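Long-range contacts in C-type lectin domain family 4, member a4 (Mus musculus, PDB 3VYK), which recognises N-glycans bearing a bisecting N-acetylglucosamine through its calcium-containing C-type lectin domain, and probably acts as an inhibitory receptor of dendritic cells: residues A[16-21]-A[121-126]; A[39-44]-A[73-78]; A[60-65]-A[100-105]; A[92-97]-A[111-116]. One frame throughout, in Å; residues are numbered along the deposited sequence. Where two conformers were deposited one is given.

Contact 1: residues A[16-21]-A[121-126]; sequences FILNDS and HNSVCQ. With NAG (2-acetamido-2-deoxy-beta-D-glucopyranose), chain B.
Phe16 and Cys125 face each other as an antiparallel hydrogen-bonded pair, giving and taking one backbone bond each: Phe16 N reaches Cys125 O at 2.9 Å, and Cys125 N reaches Phe16 O in return. Their CB atoms lie 4.2 Å apart, but with CG anti to the backbone N (chi1 -172°) the phenyl ring of Phe16 swings off the strand pair to meet Trp7. Ile17, in the next, non-hydrogen-bonded pair, lies alongside Val124, both side chains pointing the same way, and its CD1 touches Val124 CG2 at 4.0 Å. Branched residues suit this face, where Tyr61 packs against both. This pairing joins the first and last long strands of the C-type lectin domain, so that the two ends of the chain close the fold together. The disulfide between Cys125 and Cys32 ties the same strand to helix 25-34. Leu18 returns to the face of Phe16 and Cys125. Leu18 N binds Ser123 O at 2.9 Å, whereas the return bond from Ser123 N to Leu18 O is weak at 3.5 Å, and the strands begin to part. Leu18 CD1 rests 3.4 Å from Ser123 OG; the short serine lets the leucine branch lie close. Asn19 sends its ND2 to Tyr61 OH. At the corner, Ser21 OG donates to Asp20 OD1 at 2.8 Å, tying the exposed turn to itself. His121, whose backbone pairs with Ala23 beyond residues 16-21, is hydrogen-bonded through NE2 to NAG (chain B) O4 at 2.7 Å, at the edge and in the ring plane.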
# COMPACT_ATOMS: atom_id res chain seq x y z
N PHE A 16 -6.41 8.10 -1.82
CA PHE A 16 -6.45 8.91 -0.60
C PHE A 16 -5.26 8.54 0.25
O PHE A 16 -5.03 7.36 0.55
CB PHE A 16 -7.74 8.67 0.18
CG PHE A 16 -7.93 9.60 1.34
CD1 PHE A 16 -8.42 10.89 1.14
CD2 PHE A 16 -7.62 9.19 2.63
CE1 PHE A 16 -8.58 11.75 2.21
CE2 PHE A 16 -7.78 10.05 3.71
CZ PHE A 16 -8.26 11.34 3.50
N ILE A 17 -4.49 9.55 0.65
CA ILE A 17 -3.31 9.36 1.47
C ILE A 17 -3.72 9.59 2.92
O ILE A 17 -4.02 10.72 3.31
CB ILE A 17 -2.16 10.32 1.07
CG1 ILE A 17 -1.94 10.32 -0.45
CG2 ILE A 17 -0.90 10.00 1.88
CD1 ILE A 17 -1.55 8.99 -1.07
N LEU A 18 -3.76 8.51 3.69
CA LEU A 18 -4.24 8.56 5.07
C LEU A 18 -3.08 8.97 5.97
O LEU A 18 -2.33 8.12 6.46
CB LEU A 18 -4.84 7.21 5.46
CG LEU A 18 -6.02 7.18 6.42
CD1 LEU A 18 -6.70 5.82 6.40
CD2 LEU A 18 -5.59 7.55 7.83
N ASN A 19 -2.96 10.28 6.17
CA ASN A 19 -1.85 10.91 6.89
C ASN A 19 -2.21 11.36 8.31
O ASN A 19 -1.32 11.60 9.11
CB ASN A 19 -1.38 12.17 6.13
CG ASN A 19 -0.41 11.86 5.00
OD1 ASN A 19 -0.38 12.58 4.00
ND2 ASN A 19 0.39 10.81 5.16
N ASP A 20 -3.51 11.48 8.60
CA ASP A 20 -3.94 12.17 9.84
C ASP A 20 -3.82 11.32 11.10
O ASP A 20 -3.91 11.83 12.22
CB ASP A 20 -5.35 12.78 9.68
CG ASP A 20 -6.48 11.76 9.83
OD1 ASP A 20 -6.23 10.56 10.10
OD2 ASP A 20 -7.65 12.17 9.69
N SER A 21 -3.62 10.02 10.91
CA SER A 21 -3.48 9.07 12.01
C SER A 21 -2.82 7.79 11.53
O SER A 21 -2.70 7.55 10.32
CB SER A 21 -4.85 8.75 12.62
OG SER A 21 -5.76 8.29 11.64
N HIS A 121 0.74 2.25 11.15
CA HIS A 121 1.30 3.10 10.10
C HIS A 121 0.24 3.89 9.42
O HIS A 121 -0.96 3.69 9.63
CB HIS A 121 2.05 2.24 9.08
CG HIS A 121 3.37 1.75 9.59
ND1 HIS A 121 3.48 0.65 10.37
CD2 HIS A 121 4.65 2.27 9.46
CE1 HIS A 121 4.77 0.47 10.70
NE2 HIS A 121 5.48 1.46 10.15
N ASN A 122 0.68 4.80 8.56
CA ASN A 122 -0.22 5.46 7.62
C ASN A 122 -0.60 4.48 6.52
O ASN A 122 -0.20 3.32 6.56
CB ASN A 122 0.46 6.72 7.11
CG ASN A 122 0.75 7.69 8.24
OD1 ASN A 122 -0.18 8.29 8.80
ND2 ASN A 122 2.00 7.78 8.63
N SER A 123 -1.41 4.91 5.56
CA SER A 123 -1.89 3.98 4.54
C SER A 123 -2.36 4.75 3.32
O SER A 123 -2.47 5.98 3.36
CB SER A 123 -3.01 3.08 5.09
OG SER A 123 -4.09 3.83 5.60
N VAL A 124 -2.61 4.02 2.24
CA VAL A 124 -3.18 4.59 1.01
C VAL A 124 -4.43 3.81 0.62
O VAL A 124 -4.38 2.58 0.50
CB VAL A 124 -2.16 4.55 -0.16
CG1 VAL A 124 -2.78 5.17 -1.41
CG2 VAL A 124 -0.88 5.29 0.21
N CYS A 125 -5.55 4.51 0.45
CA CYS A 125 -6.80 3.91 0.00
C CYS A 125 -7.01 4.18 -1.46
O CYS A 125 -6.50 5.16 -2.01
CB CYS A 125 -8.01 4.47 0.76
SG CYS A 125 -7.95 4.34 2.55
N GLN A 126 -7.78 3.31 -2.09
CA GLN A 126 -8.03 3.38 -3.51
C GLN A 126 -9.46 2.97 -3.83
O GLN A 126 -9.99 2.04 -3.24
CB GLN A 126 -7.03 2.47 -4.22
CG GLN A 126 -7.30 2.23 -5.68
CD GLN A 126 -6.38 1.17 -6.22
OE1 GLN A 126 -6.14 0.17 -5.57
NE2 GLN A 126 -5.86 1.39 -7.42
C1 NAG B . 10.94 -1.45 9.81
C2 NAG B . 10.97 -0.18 8.94
C3 NAG B . 10.16 0.95 9.57
C4 NAG B . 8.78 0.46 10.00
C5 NAG B . 8.87 -0.83 10.82
C6 NAG B . 7.51 -1.45 11.10
C7 NAG B . 13.00 -0.14 7.56
C8 NAG B . 14.45 0.20 7.51
N2 NAG B . 12.37 0.13 8.71
O3 NAG B . 10.01 1.99 8.62
O4 NAG B . 8.12 1.45 10.75
O5 NAG B . 9.59 -1.81 10.09
O6 NAG B . 6.91 -0.91 12.26
O7 NAG B . 12.43 -0.65 6.59

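Contact 2: residues A[39-44]-A[73-78]; sequences LVVIHS and WRWIDQ
Val41 sets its CG1 over one face of the Trp75 indole, a CH-pi contact 3.9 Å from the centroid of the five-membered ring and 24° off its normal. Backbone N of Ile42 lies over the same face, and Ile42 CB is 4.0 Å from Trp75 CH2. A broad, flat side chain suits this place because it spans Val40 to His43, closest where Trp75 CZ2 lies 3.2 Å from Ile42 O. Next to it, Leu39 CB meets Ile76 CD1 at 3.8 Å. No hydrogen bond links the two segments. Residues 40-44 form the irregular run of the C-type lectin fold from strand 38-39 to helix 45-53, and their polar backbone is served elsewhere: Val40 bonds to Gly64 and Val124, Val41 N to Gln126 OE1, and Ser44 caps the helix. The partly exposed flank is looser. There His43 slides past Trp75, its CE1 3.9 Å from Trp75 NE1, an oblique pair with ring planes 59° apart. Asp77, inside the type I turn from Trp75 to Gln78, lays its carboxylate beside Val41 CG2, with CG 3.8 Å away, while Thr79 OG1 is the hydrogen-bonding partner of both Asp77 OD1 and His43 NE2.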
# COMPACT_ATOMS: atom_id res chain seq x y z
N LEU A 39 -7.43 -0.77 0.73
CA LEU A 39 -6.00 -0.49 0.68
C LEU A 39 -5.46 -0.71 -0.73
O LEU A 39 -5.90 -1.62 -1.45
CB LEU A 39 -5.23 -1.33 1.72
CG LEU A 39 -5.40 -0.85 3.17
CD1 LEU A 39 -4.87 -1.92 4.12
CD2 LEU A 39 -4.69 0.47 3.42
N VAL A 40 -4.53 0.15 -1.12
CA VAL A 40 -4.11 0.24 -2.53
C VAL A 40 -3.53 -1.06 -3.10
O VAL A 40 -2.78 -1.78 -2.44
CB VAL A 40 -3.17 1.44 -2.74
CG1 VAL A 40 -1.82 1.22 -2.06
CG2 VAL A 40 -3.02 1.76 -4.21
N VAL A 41 -3.91 -1.35 -4.33
CA VAL A 41 -3.43 -2.50 -5.07
C VAL A 41 -2.65 -1.95 -6.26
O VAL A 41 -3.20 -1.19 -7.05
CB VAL A 41 -4.63 -3.37 -5.53
CG1 VAL A 41 -4.20 -4.40 -6.56
CG2 VAL A 41 -5.28 -4.05 -4.32
N ILE A 42 -1.38 -2.31 -6.37
CA ILE A 42 -0.45 -1.64 -7.29
C ILE A 42 -0.08 -2.57 -8.44
O ILE A 42 0.51 -3.63 -8.21
CB ILE A 42 0.80 -1.18 -6.53
CG1 ILE A 42 0.40 -0.23 -5.39
CG2 ILE A 42 1.78 -0.48 -7.47
CD1 ILE A 42 1.53 0.08 -4.42
N HIS A 43 -0.43 -2.18 -9.67
CA HIS A 43 -0.23 -3.07 -10.81
C HIS A 43 0.77 -2.63 -11.85
O HIS A 43 0.96 -3.33 -12.84
CB HIS A 43 -1.57 -3.41 -11.47
CG HIS A 43 -2.34 -4.48 -10.74
ND1 HIS A 43 -1.85 -5.72 -10.56
CD2 HIS A 43 -3.60 -4.46 -10.15
CE1 HIS A 43 -2.75 -6.46 -9.88
NE2 HIS A 43 -3.81 -5.68 -9.62
N SER A 44 1.45 -1.52 -11.60
CA SER A 44 2.47 -1.01 -12.54
C SER A 44 3.40 -0.05 -11.84
O SER A 44 3.08 0.49 -10.77
CB SER A 44 1.80 -0.28 -13.71
OG SER A 44 1.13 0.90 -13.26
N TRP A 73 2.44 -13.89 -1.88
CA TRP A 73 1.88 -12.54 -1.81
C TRP A 73 0.61 -12.45 -2.59
O TRP A 73 0.54 -12.89 -3.75
CB TRP A 73 2.90 -11.49 -2.27
CG TRP A 73 4.13 -11.56 -1.41
CD1 TRP A 73 5.34 -12.17 -1.71
CD2 TRP A 73 4.28 -11.08 -0.03
NE1 TRP A 73 6.22 -12.08 -0.65
CE2 TRP A 73 5.63 -11.44 0.39
CE3 TRP A 73 3.45 -10.40 0.87
CZ2 TRP A 73 6.12 -11.12 1.65
CZ3 TRP A 73 3.95 -10.08 2.14
CH2 TRP A 73 5.26 -10.44 2.51
N ARG A 74 -0.42 -11.91 -1.95
CA ARG A 74 -1.75 -11.82 -2.57
C ARG A 74 -2.38 -10.45 -2.34
O ARG A 74 -2.32 -9.90 -1.24
CB ARG A 74 -2.69 -12.93 -2.05
CG ARG A 74 -2.20 -14.34 -2.28
CD ARG A 74 -2.22 -14.70 -3.76
NE ARG A 74 -1.79 -16.08 -4.02
CZ ARG A 74 -0.55 -16.44 -4.36
NH1 ARG A 74 0.41 -15.53 -4.49
NH2 ARG A 74 -0.27 -17.71 -4.58
N TRP A 75 -2.98 -9.89 -3.39
CA TRP A 75 -3.69 -8.62 -3.27
C TRP A 75 -5.03 -8.82 -2.66
O TRP A 75 -5.68 -9.85 -2.90
CB TRP A 75 -3.87 -7.97 -4.64
CG TRP A 75 -2.58 -7.52 -5.27
CD1 TRP A 75 -1.95 -8.05 -6.40
CD2 TRP A 75 -1.69 -6.45 -4.80
NE1 TRP A 75 -0.78 -7.38 -6.66
CE2 TRP A 75 -0.57 -6.40 -5.73
CE3 TRP A 75 -1.73 -5.54 -3.74
CZ2 TRP A 75 0.47 -5.49 -5.59
CZ3 TRP A 75 -0.68 -4.63 -3.60
CH2 TRP A 75 0.39 -4.61 -4.50
N ILE A 76 -5.48 -7.84 -1.88
CA ILE A 76 -6.75 -7.96 -1.16
C ILE A 76 -7.99 -7.96 -2.05
O ILE A 76 -9.05 -8.43 -1.62
CB ILE A 76 -6.89 -6.91 -0.05
CG1 ILE A 76 -6.84 -5.48 -0.62
CG2 ILE A 76 -5.86 -7.18 1.05
CD1 ILE A 76 -7.07 -4.38 0.40
N ASP A 77 -7.87 -7.45 -3.28
CA ASP A 77 -9.01 -7.48 -4.21
C ASP A 77 -8.99 -8.72 -5.10
O ASP A 77 -9.77 -8.81 -6.06
CB ASP A 77 -9.08 -6.20 -5.05
CG ASP A 77 -7.94 -6.06 -6.04
OD1 ASP A 77 -7.01 -6.89 -6.05
OD2 ASP A 77 -7.98 -5.10 -6.83
N GLN A 78 -8.11 -9.66 -4.77
CA GLN A 78 -7.96 -10.94 -5.46
C GLN A 78 -7.48 -10.83 -6.91
O GLN A 78 -7.48 -11.84 -7.63
CB GLN A 78 -9.24 -11.79 -5.37
CG GLN A 78 -9.55 -12.28 -3.96
CD GLN A 78 -10.96 -12.82 -3.86
OE1 GLN A 78 -11.93 -12.06 -3.83
NE2 GLN A 78 -11.09 -14.14 -3.81

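Contact 3: residues A[60-65]-A[100-105]; sequences GYFIGL and CVIINH. With NAG (2-acetamido-2-deoxy-beta-D-glucopyranose), chain B.
The Phe62 ring has Val101 O at one edge, 3.6 Å from its CD1, while Ile102 CG2 and Cys100 CB approach it obliquely; Trp25 and His121 pack edge-to-face with the same ring. Tyr61, turned to the other face of the sheet, holds Ile103 O in the plane at its ring edge, and its hydroxyl is bonded to Asn56 N and Asn19 ND2, so a tyrosine can be buried here. Between the rings runs an antiparallel pairing of the C-type lectin core: Tyr61 and Ile103 exchange two backbone bonds, and Ile63 N meets Val101 O at 3.0 Å, almost straight at 168°. Gly60, lacking a side chain, sits with CA only 3.4 Å from Ile103 O, and a CB there would be tight against Ile102 CD1. Ile63 divides its branches: CD1 packs on Val101 CG1 at 3.7 Å, and since CG1 lies between the backbone N and the carbonyl carbon (chi1 68°), CG2 packs on Ile103 CG1, the side chains crossing at about a right angle. Leu65 CD2 adds a contact of 4.0 Å to Val101 CG2. Where the first strand turns its corner at Gly64, a water accepts a hydrogen bond from Val101 N at 2.7 Å and lies near Ile63 O and Leu65 O, linking the corner to the partner strand. Past the hydrocarbons, Asn104 ND2 donates to NAG (chain B) O7 at 3.1 Å and to O3 of that sugar. The chemistry thus changes along one strand, from branched hydrocarbons to an amide that donates to the acetamido oxygen and a ring hydroxyl of the N-acetylglucosamine linked to mannose O2.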
# COMPACT_ATOMS: atom_id res chain seq x y z
N GLY A 60 5.56 5.62 6.77
CA GLY A 60 5.32 4.34 6.09
C GLY A 60 3.85 4.15 5.82
O GLY A 60 3.00 4.54 6.63
N TYR A 61 3.53 3.51 4.70
CA TYR A 61 2.14 3.42 4.25
C TYR A 61 1.75 2.00 3.91
O TYR A 61 2.33 1.39 3.00
CB TYR A 61 1.92 4.33 3.02
CG TYR A 61 2.22 5.79 3.28
CD1 TYR A 61 1.19 6.68 3.55
CD2 TYR A 61 3.54 6.28 3.25
CE1 TYR A 61 1.46 8.02 3.80
CE2 TYR A 61 3.81 7.62 3.49
CZ TYR A 61 2.76 8.48 3.76
OH TYR A 61 3.00 9.82 4.00
N PHE A 62 0.76 1.46 4.62
CA PHE A 62 0.24 0.14 4.30
C PHE A 62 -0.36 0.12 2.90
O PHE A 62 -1.04 1.08 2.48
CB PHE A 62 -0.85 -0.29 5.30
CG PHE A 62 -0.32 -0.90 6.56
CD1 PHE A 62 0.51 -2.02 6.52
CD2 PHE A 62 -0.68 -0.37 7.79
CE1 PHE A 62 1.00 -2.60 7.69
CE2 PHE A 62 -0.20 -0.95 8.96
CZ PHE A 62 0.63 -2.05 8.91
N ILE A 63 -0.11 -0.99 2.21
CA ILE A 63 -0.78 -1.28 0.94
C ILE A 63 -1.58 -2.57 1.08
O ILE A 63 -1.50 -3.24 2.12
CB ILE A 63 0.23 -1.35 -0.24
CG1 ILE A 63 1.17 -2.56 -0.10
CG2 ILE A 63 0.99 -0.03 -0.32
CD1 ILE A 63 2.12 -2.76 -1.27
N GLY A 64 -2.35 -2.93 0.06
CA GLY A 64 -3.24 -4.08 0.15
C GLY A 64 -2.63 -5.41 -0.23
O GLY A 64 -3.28 -6.22 -0.89
N LEU A 65 -1.39 -5.65 0.21
CA LEU A 65 -0.65 -6.87 -0.15
C LEU A 65 -0.38 -7.67 1.11
O LEU A 65 0.12 -7.12 2.10
CB LEU A 65 0.68 -6.49 -0.83
CG LEU A 65 1.45 -7.63 -1.48
CD1 LEU A 65 0.65 -8.28 -2.61
CD2 LEU A 65 2.81 -7.15 -1.99
N CYS A 100 2.37 -8.28 6.36
CA CYS A 100 1.80 -7.11 5.71
C CYS A 100 2.94 -6.31 5.08
O CYS A 100 4.11 -6.61 5.30
CB CYS A 100 1.02 -6.26 6.72
SG CYS A 100 -0.56 -7.01 7.19
N VAL A 101 2.57 -5.32 4.27
CA VAL A 101 3.55 -4.60 3.45
C VAL A 101 3.31 -3.10 3.52
O VAL A 101 2.16 -2.63 3.39
CB VAL A 101 3.48 -5.06 1.98
CG1 VAL A 101 4.51 -4.33 1.11
CG2 VAL A 101 3.68 -6.56 1.85
N ILE A 102 4.40 -2.35 3.72
CA ILE A 102 4.36 -0.90 3.59
C ILE A 102 5.25 -0.41 2.46
O ILE A 102 6.24 -1.06 2.10
CB ILE A 102 4.78 -0.15 4.89
CG1 ILE A 102 6.20 -0.52 5.34
CG2 ILE A 102 3.73 -0.34 5.97
CD1 ILE A 102 6.72 0.32 6.50
N ILE A 103 4.87 0.74 1.92
CA ILE A 103 5.78 1.58 1.15
C ILE A 103 6.50 2.47 2.17
O ILE A 103 5.87 3.15 2.97
CB ILE A 103 5.01 2.46 0.14
CG1 ILE A 103 4.29 1.59 -0.89
CG2 ILE A 103 5.95 3.44 -0.55
CD1 ILE A 103 3.42 2.36 -1.85
N ASN A 104 7.82 2.45 2.12
CA ASN A 104 8.62 3.42 2.90
C ASN A 104 9.85 3.88 2.12
O ASN A 104 10.20 3.33 1.06
CB ASN A 104 8.96 2.89 4.32
CG ASN A 104 9.90 1.70 4.32
OD1 ASN A 104 10.30 1.20 3.29
ND2 ASN A 104 10.25 1.22 5.52
N HIS A 105 10.48 4.93 2.65
CA HIS A 105 11.58 5.57 1.96
C HIS A 105 12.90 5.33 2.64
O HIS A 105 12.99 5.40 3.87
CB HIS A 105 11.31 7.06 1.85
CG HIS A 105 12.25 7.77 0.94
ND1 HIS A 105 13.38 8.38 1.38
CD2 HIS A 105 12.22 7.95 -0.44
CE1 HIS A 105 14.03 8.93 0.34
NE2 HIS A 105 13.32 8.66 -0.78
C1 NAG B . 10.94 -1.45 9.81
C2 NAG B . 10.97 -0.18 8.94
C3 NAG B . 10.16 0.95 9.57
C4 NAG B . 8.78 0.46 10.00
C5 NAG B . 8.87 -0.83 10.82
C6 NAG B . 7.51 -1.45 11.10
C7 NAG B . 13.00 -0.14 7.56
C8 NAG B . 14.45 0.20 7.51
N2 NAG B . 12.37 0.13 8.71
O3 NAG B . 10.01 1.99 8.62
O4 NAG B . 8.12 1.45 10.75
O5 NAG B . 9.59 -1.81 10.09
O6 NAG B . 6.91 -0.91 12.26
O7 NAG B . 12.43 -0.65 6.59
O HOH W 1 -0.06 -5.07 3.77

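Contact 4: residues A[92-97]-A[111-116]; sequences EPNQDW and GWNDIP. With CA (calcium ion), chain C; MAN (alpha-D-mannopyranose), chain D; NAG (2-acetamido-2-deoxy-beta-D-glucopyranose), chain B; NAG (2-acetamido-2-deoxy-beta-D-glucopyranose), chain E.
Trp112 presents its carbonyl oxygen to Glu92, whose CB lies 3.7 Å from Trp112 O, while the indole leads off into the core and bonds through NE1 to Gln48. Asn113 follows and joins the calcium ligands with its side chain, beside Glu92. Asp114 is the hub. Its backbone O and its OD1 both bind calcium, the latter at 2.3 Å; CG, held between the backbone N and the carbonyl carbon (chi1 62°), brings both donors to one ion. OD1 also accepts Asn94 N at 3.0 Å, from the syn side but 29° out of the carboxylate plane. OD2 takes Gln95 N on its syn lone pair at 3.1 Å, nearly straight at 170°, and has a salt bridge to Arg71 as well. With every oxygen engaged, the carboxylate has little freedom to rotate. This is the primary sugar site of a C-type lectin: Glu92-Pro93-Asn94 is the EPN sequence associated with mannose-type ligands, and Trp112-Asn113-Asp114 the WND motif. The peptide bond before Pro93 is cis, and Pro93 CB packs 3.4 Å from Asp114 CG. Glu92 OE1 and Asn94 OD1 each bind calcium at 2.4 Å, Glu98 adds a ligand, and mannose contributes O3 and O4, so the sugar completes the metal shell. The close approach of the Glu92 and Asp114 carboxylate oxygens is probably made tolerable by the shared calcium. Ile115 turns away and puts CG2 3.6 Å from NAG (chain B) O5. Pro116 CD is 3.5 Å from C6 of NAG (chain E); a contact of Pro116 with Trp97 is doubtful, because that ring has two conformers.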
# COMPACT_ATOMS: atom_id res chain seq x y z
N GLU A 92 14.43 -7.16 0.95
CA GLU A 92 13.04 -7.43 1.35
C GLU A 92 12.33 -8.24 0.28
O GLU A 92 12.71 -8.20 -0.89
CB GLU A 92 12.28 -6.13 1.58
CG GLU A 92 12.94 -5.17 2.55
CD GLU A 92 13.02 -5.67 3.99
OE1 GLU A 92 12.26 -6.59 4.43
OE2 GLU A 92 13.84 -5.06 4.72
N PRO A 93 11.28 -9.00 0.66
CA PRO A 93 10.80 -9.20 2.03
C PRO A 93 11.72 -10.17 2.77
O PRO A 93 12.39 -10.98 2.13
CB PRO A 93 9.40 -9.77 1.81
CG PRO A 93 9.53 -10.57 0.56
CD PRO A 93 10.53 -9.83 -0.31
N ASN A 94 11.77 -10.07 4.10
CA ASN A 94 12.80 -10.82 4.82
C ASN A 94 12.37 -11.70 5.99
O ASN A 94 13.17 -12.53 6.45
CB ASN A 94 13.93 -9.88 5.28
CG ASN A 94 13.49 -8.89 6.34
OD1 ASN A 94 12.29 -8.61 6.53
ND2 ASN A 94 14.47 -8.34 7.04
N GLN A 95 11.14 -11.54 6.49
CA GLN A 95 10.77 -12.22 7.73
C GLN A 95 9.36 -12.79 7.70
O GLN A 95 8.41 -12.09 7.38
CB GLN A 95 10.98 -11.26 8.91
CG GLN A 95 12.46 -10.98 9.14
CD GLN A 95 12.79 -9.84 10.08
OE1 GLN A 95 12.21 -8.75 10.02
NE2 GLN A 95 13.80 -10.06 10.92
N ASP A 96 9.25 -14.07 8.07
CA ASP A 96 7.99 -14.83 7.92
C ASP A 96 6.82 -14.27 8.71
O ASP A 96 5.67 -14.41 8.28
CB ASP A 96 8.17 -16.32 8.24
CG ASP A 96 8.19 -16.61 9.74
OD1 ASP A 96 9.26 -16.52 10.35
OD2 ASP A 96 7.12 -16.94 10.30
N TRP A 97 7.14 -13.64 9.84
CA TRP A 97 6.17 -13.08 10.76
C TRP A 97 5.78 -11.66 10.41
O TRP A 97 4.98 -11.05 11.12
CB TRP A 97 6.72 -13.18 12.19
CG TRP A 97 8.13 -12.68 12.32
CD1 TRP A 97 9.32 -13.37 12.06
CD2 TRP A 97 8.56 -11.33 12.72
NE1 TRP A 97 10.41 -12.57 12.28
CE2 TRP A 97 10.03 -11.34 12.67
CE3 TRP A 97 7.91 -10.18 13.10
CZ2 TRP A 97 10.78 -10.22 13.00
CZ3 TRP A 97 8.67 -9.06 13.42
CH2 TRP A 97 10.07 -9.08 13.37
N GLY A 111 10.26 2.07 -1.70
CA GLY A 111 10.12 0.64 -1.96
C GLY A 111 9.20 -0.03 -0.97
O GLY A 111 8.66 0.61 -0.05
N TRP A 112 9.02 -1.33 -1.16
CA TRP A 112 8.16 -2.13 -0.30
C TRP A 112 8.96 -2.88 0.73
O TRP A 112 10.06 -3.39 0.45
CB TRP A 112 7.41 -3.17 -1.11
CG TRP A 112 6.50 -2.67 -2.19
CD1 TRP A 112 6.09 -1.36 -2.47
CD2 TRP A 112 5.80 -3.51 -3.17
NE1 TRP A 112 5.25 -1.35 -3.57
CE2 TRP A 112 5.02 -2.61 -4.01
CE3 TRP A 112 5.77 -4.88 -3.42
CZ2 TRP A 112 4.24 -3.09 -5.07
CZ3 TRP A 112 4.99 -5.34 -4.48
CH2 TRP A 112 4.23 -4.47 -5.27
N ASN A 113 8.40 -2.97 1.93
CA ASN A 113 9.02 -3.75 3.02
C ASN A 113 7.93 -4.53 3.73
O ASN A 113 6.88 -3.98 4.04
CB ASN A 113 9.72 -2.81 4.00
CG ASN A 113 10.23 -3.52 5.25
OD1 ASN A 113 10.67 -4.67 5.20
ND2 ASN A 113 10.18 -2.80 6.37
N ASP A 114 8.18 -5.82 3.95
CA ASP A 114 7.29 -6.58 4.83
C ASP A 114 7.51 -6.17 6.28
O ASP A 114 8.66 -6.01 6.75
CB ASP A 114 7.42 -8.11 4.64
CG ASP A 114 8.81 -8.65 4.95
OD1 ASP A 114 9.81 -7.90 4.83
OD2 ASP A 114 8.87 -9.86 5.30
N ILE A 115 6.36 -5.97 6.95
CA ILE A 115 6.32 -5.59 8.37
C ILE A 115 5.19 -6.34 9.12
O ILE A 115 4.31 -6.94 8.51
CB ILE A 115 6.13 -4.06 8.57
CG1 ILE A 115 4.73 -3.58 8.15
CG2 ILE A 115 7.24 -3.28 7.85
CD1 ILE A 115 4.35 -2.30 8.85
N PRO A 116 5.21 -6.28 10.47
CA PRO A 116 4.10 -6.88 11.19
C PRO A 116 2.81 -6.10 10.96
O PRO A 116 2.81 -4.86 10.99
CB PRO A 116 4.56 -6.79 12.66
CG PRO A 116 6.05 -6.67 12.58
CD PRO A 116 6.24 -5.77 11.39
CA CA C . 10.95 -6.66 6.44
C1 MAN D . 13.45 -3.22 10.41
C2 MAN D . 12.06 -3.57 9.87
C3 MAN D . 12.12 -4.82 8.98
C4 MAN D . 13.16 -4.62 7.89
C5 MAN D . 14.53 -4.27 8.53
C6 MAN D . 15.61 -4.01 7.48
O2 MAN D . 11.62 -2.47 9.09
O3 MAN D . 10.92 -5.16 8.29
O4 MAN D . 13.09 -5.81 7.11
O5 MAN D . 14.39 -3.12 9.35
O6 MAN D . 16.86 -3.84 8.14
C1 NAG B . 10.94 -1.45 9.81
C2 NAG B . 10.97 -0.18 8.94
C3 NAG B . 10.16 0.95 9.57
C4 NAG B . 8.78 0.46 10.00
C5 NAG B . 8.87 -0.83 10.82
C6 NAG B . 7.51 -1.45 11.10
C7 NAG B . 13.00 -0.14 7.56
C8 NAG B . 14.45 0.20 7.51
N2 NAG B . 12.37 0.13 8.71
O3 NAG B . 10.01 1.99 8.62
O4 NAG B . 8.12 1.45 10.75
O5 NAG B . 9.59 -1.81 10.09
O6 NAG B . 6.91 -0.91 12.26
O7 NAG B . 12.43 -0.65 6.59
C1 NAG E . 12.16 -3.10 14.37
C2 NAG E . 11.49 -1.89 15.02
C3 NAG E . 10.12 -2.28 15.56
C4 NAG E . 9.27 -3.00 14.51
C5 NAG E . 10.10 -4.11 13.86
C6 NAG E . 9.35 -4.79 12.72
C7 NAG E . 13.11 -0.31 15.97
C8 NAG E . 13.90 0.06 17.20
N2 NAG E . 12.33 -1.38 16.10
O3 NAG E . 9.47 -1.10 15.98
O4 NAG E . 8.13 -3.54 15.13
O5 NAG E . 11.33 -3.62 13.34
O6 NAG E . 9.99 -5.99 12.37
O7 NAG E . 13.23 0.36 14.94

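Contacts 1, 2 and 3 are buried, with contact 3 nearest the centre of the chain; contact 4 is only partly buried and lies at the sugar site. All four reach one sheet. Strand 121-128 of contact 1 neighbours strand 61-67 of contact 3, whose partner strand 100-106 runs beside strand 109-115 of contact 4. Contact 2 adds an irregular run and strand 73-75, joined to contact 3 through Gly64. Contacts 1 and 3 rest on backbone pairing and hydrocarbon packing, contact 2 on side-chain packing without a hydrogen bond across, and contact 4 on carboxylate, amide, backbone and sugar oxygens gathered round calcium. Contacts 1, 3 and 4 all touch NAG (chain B).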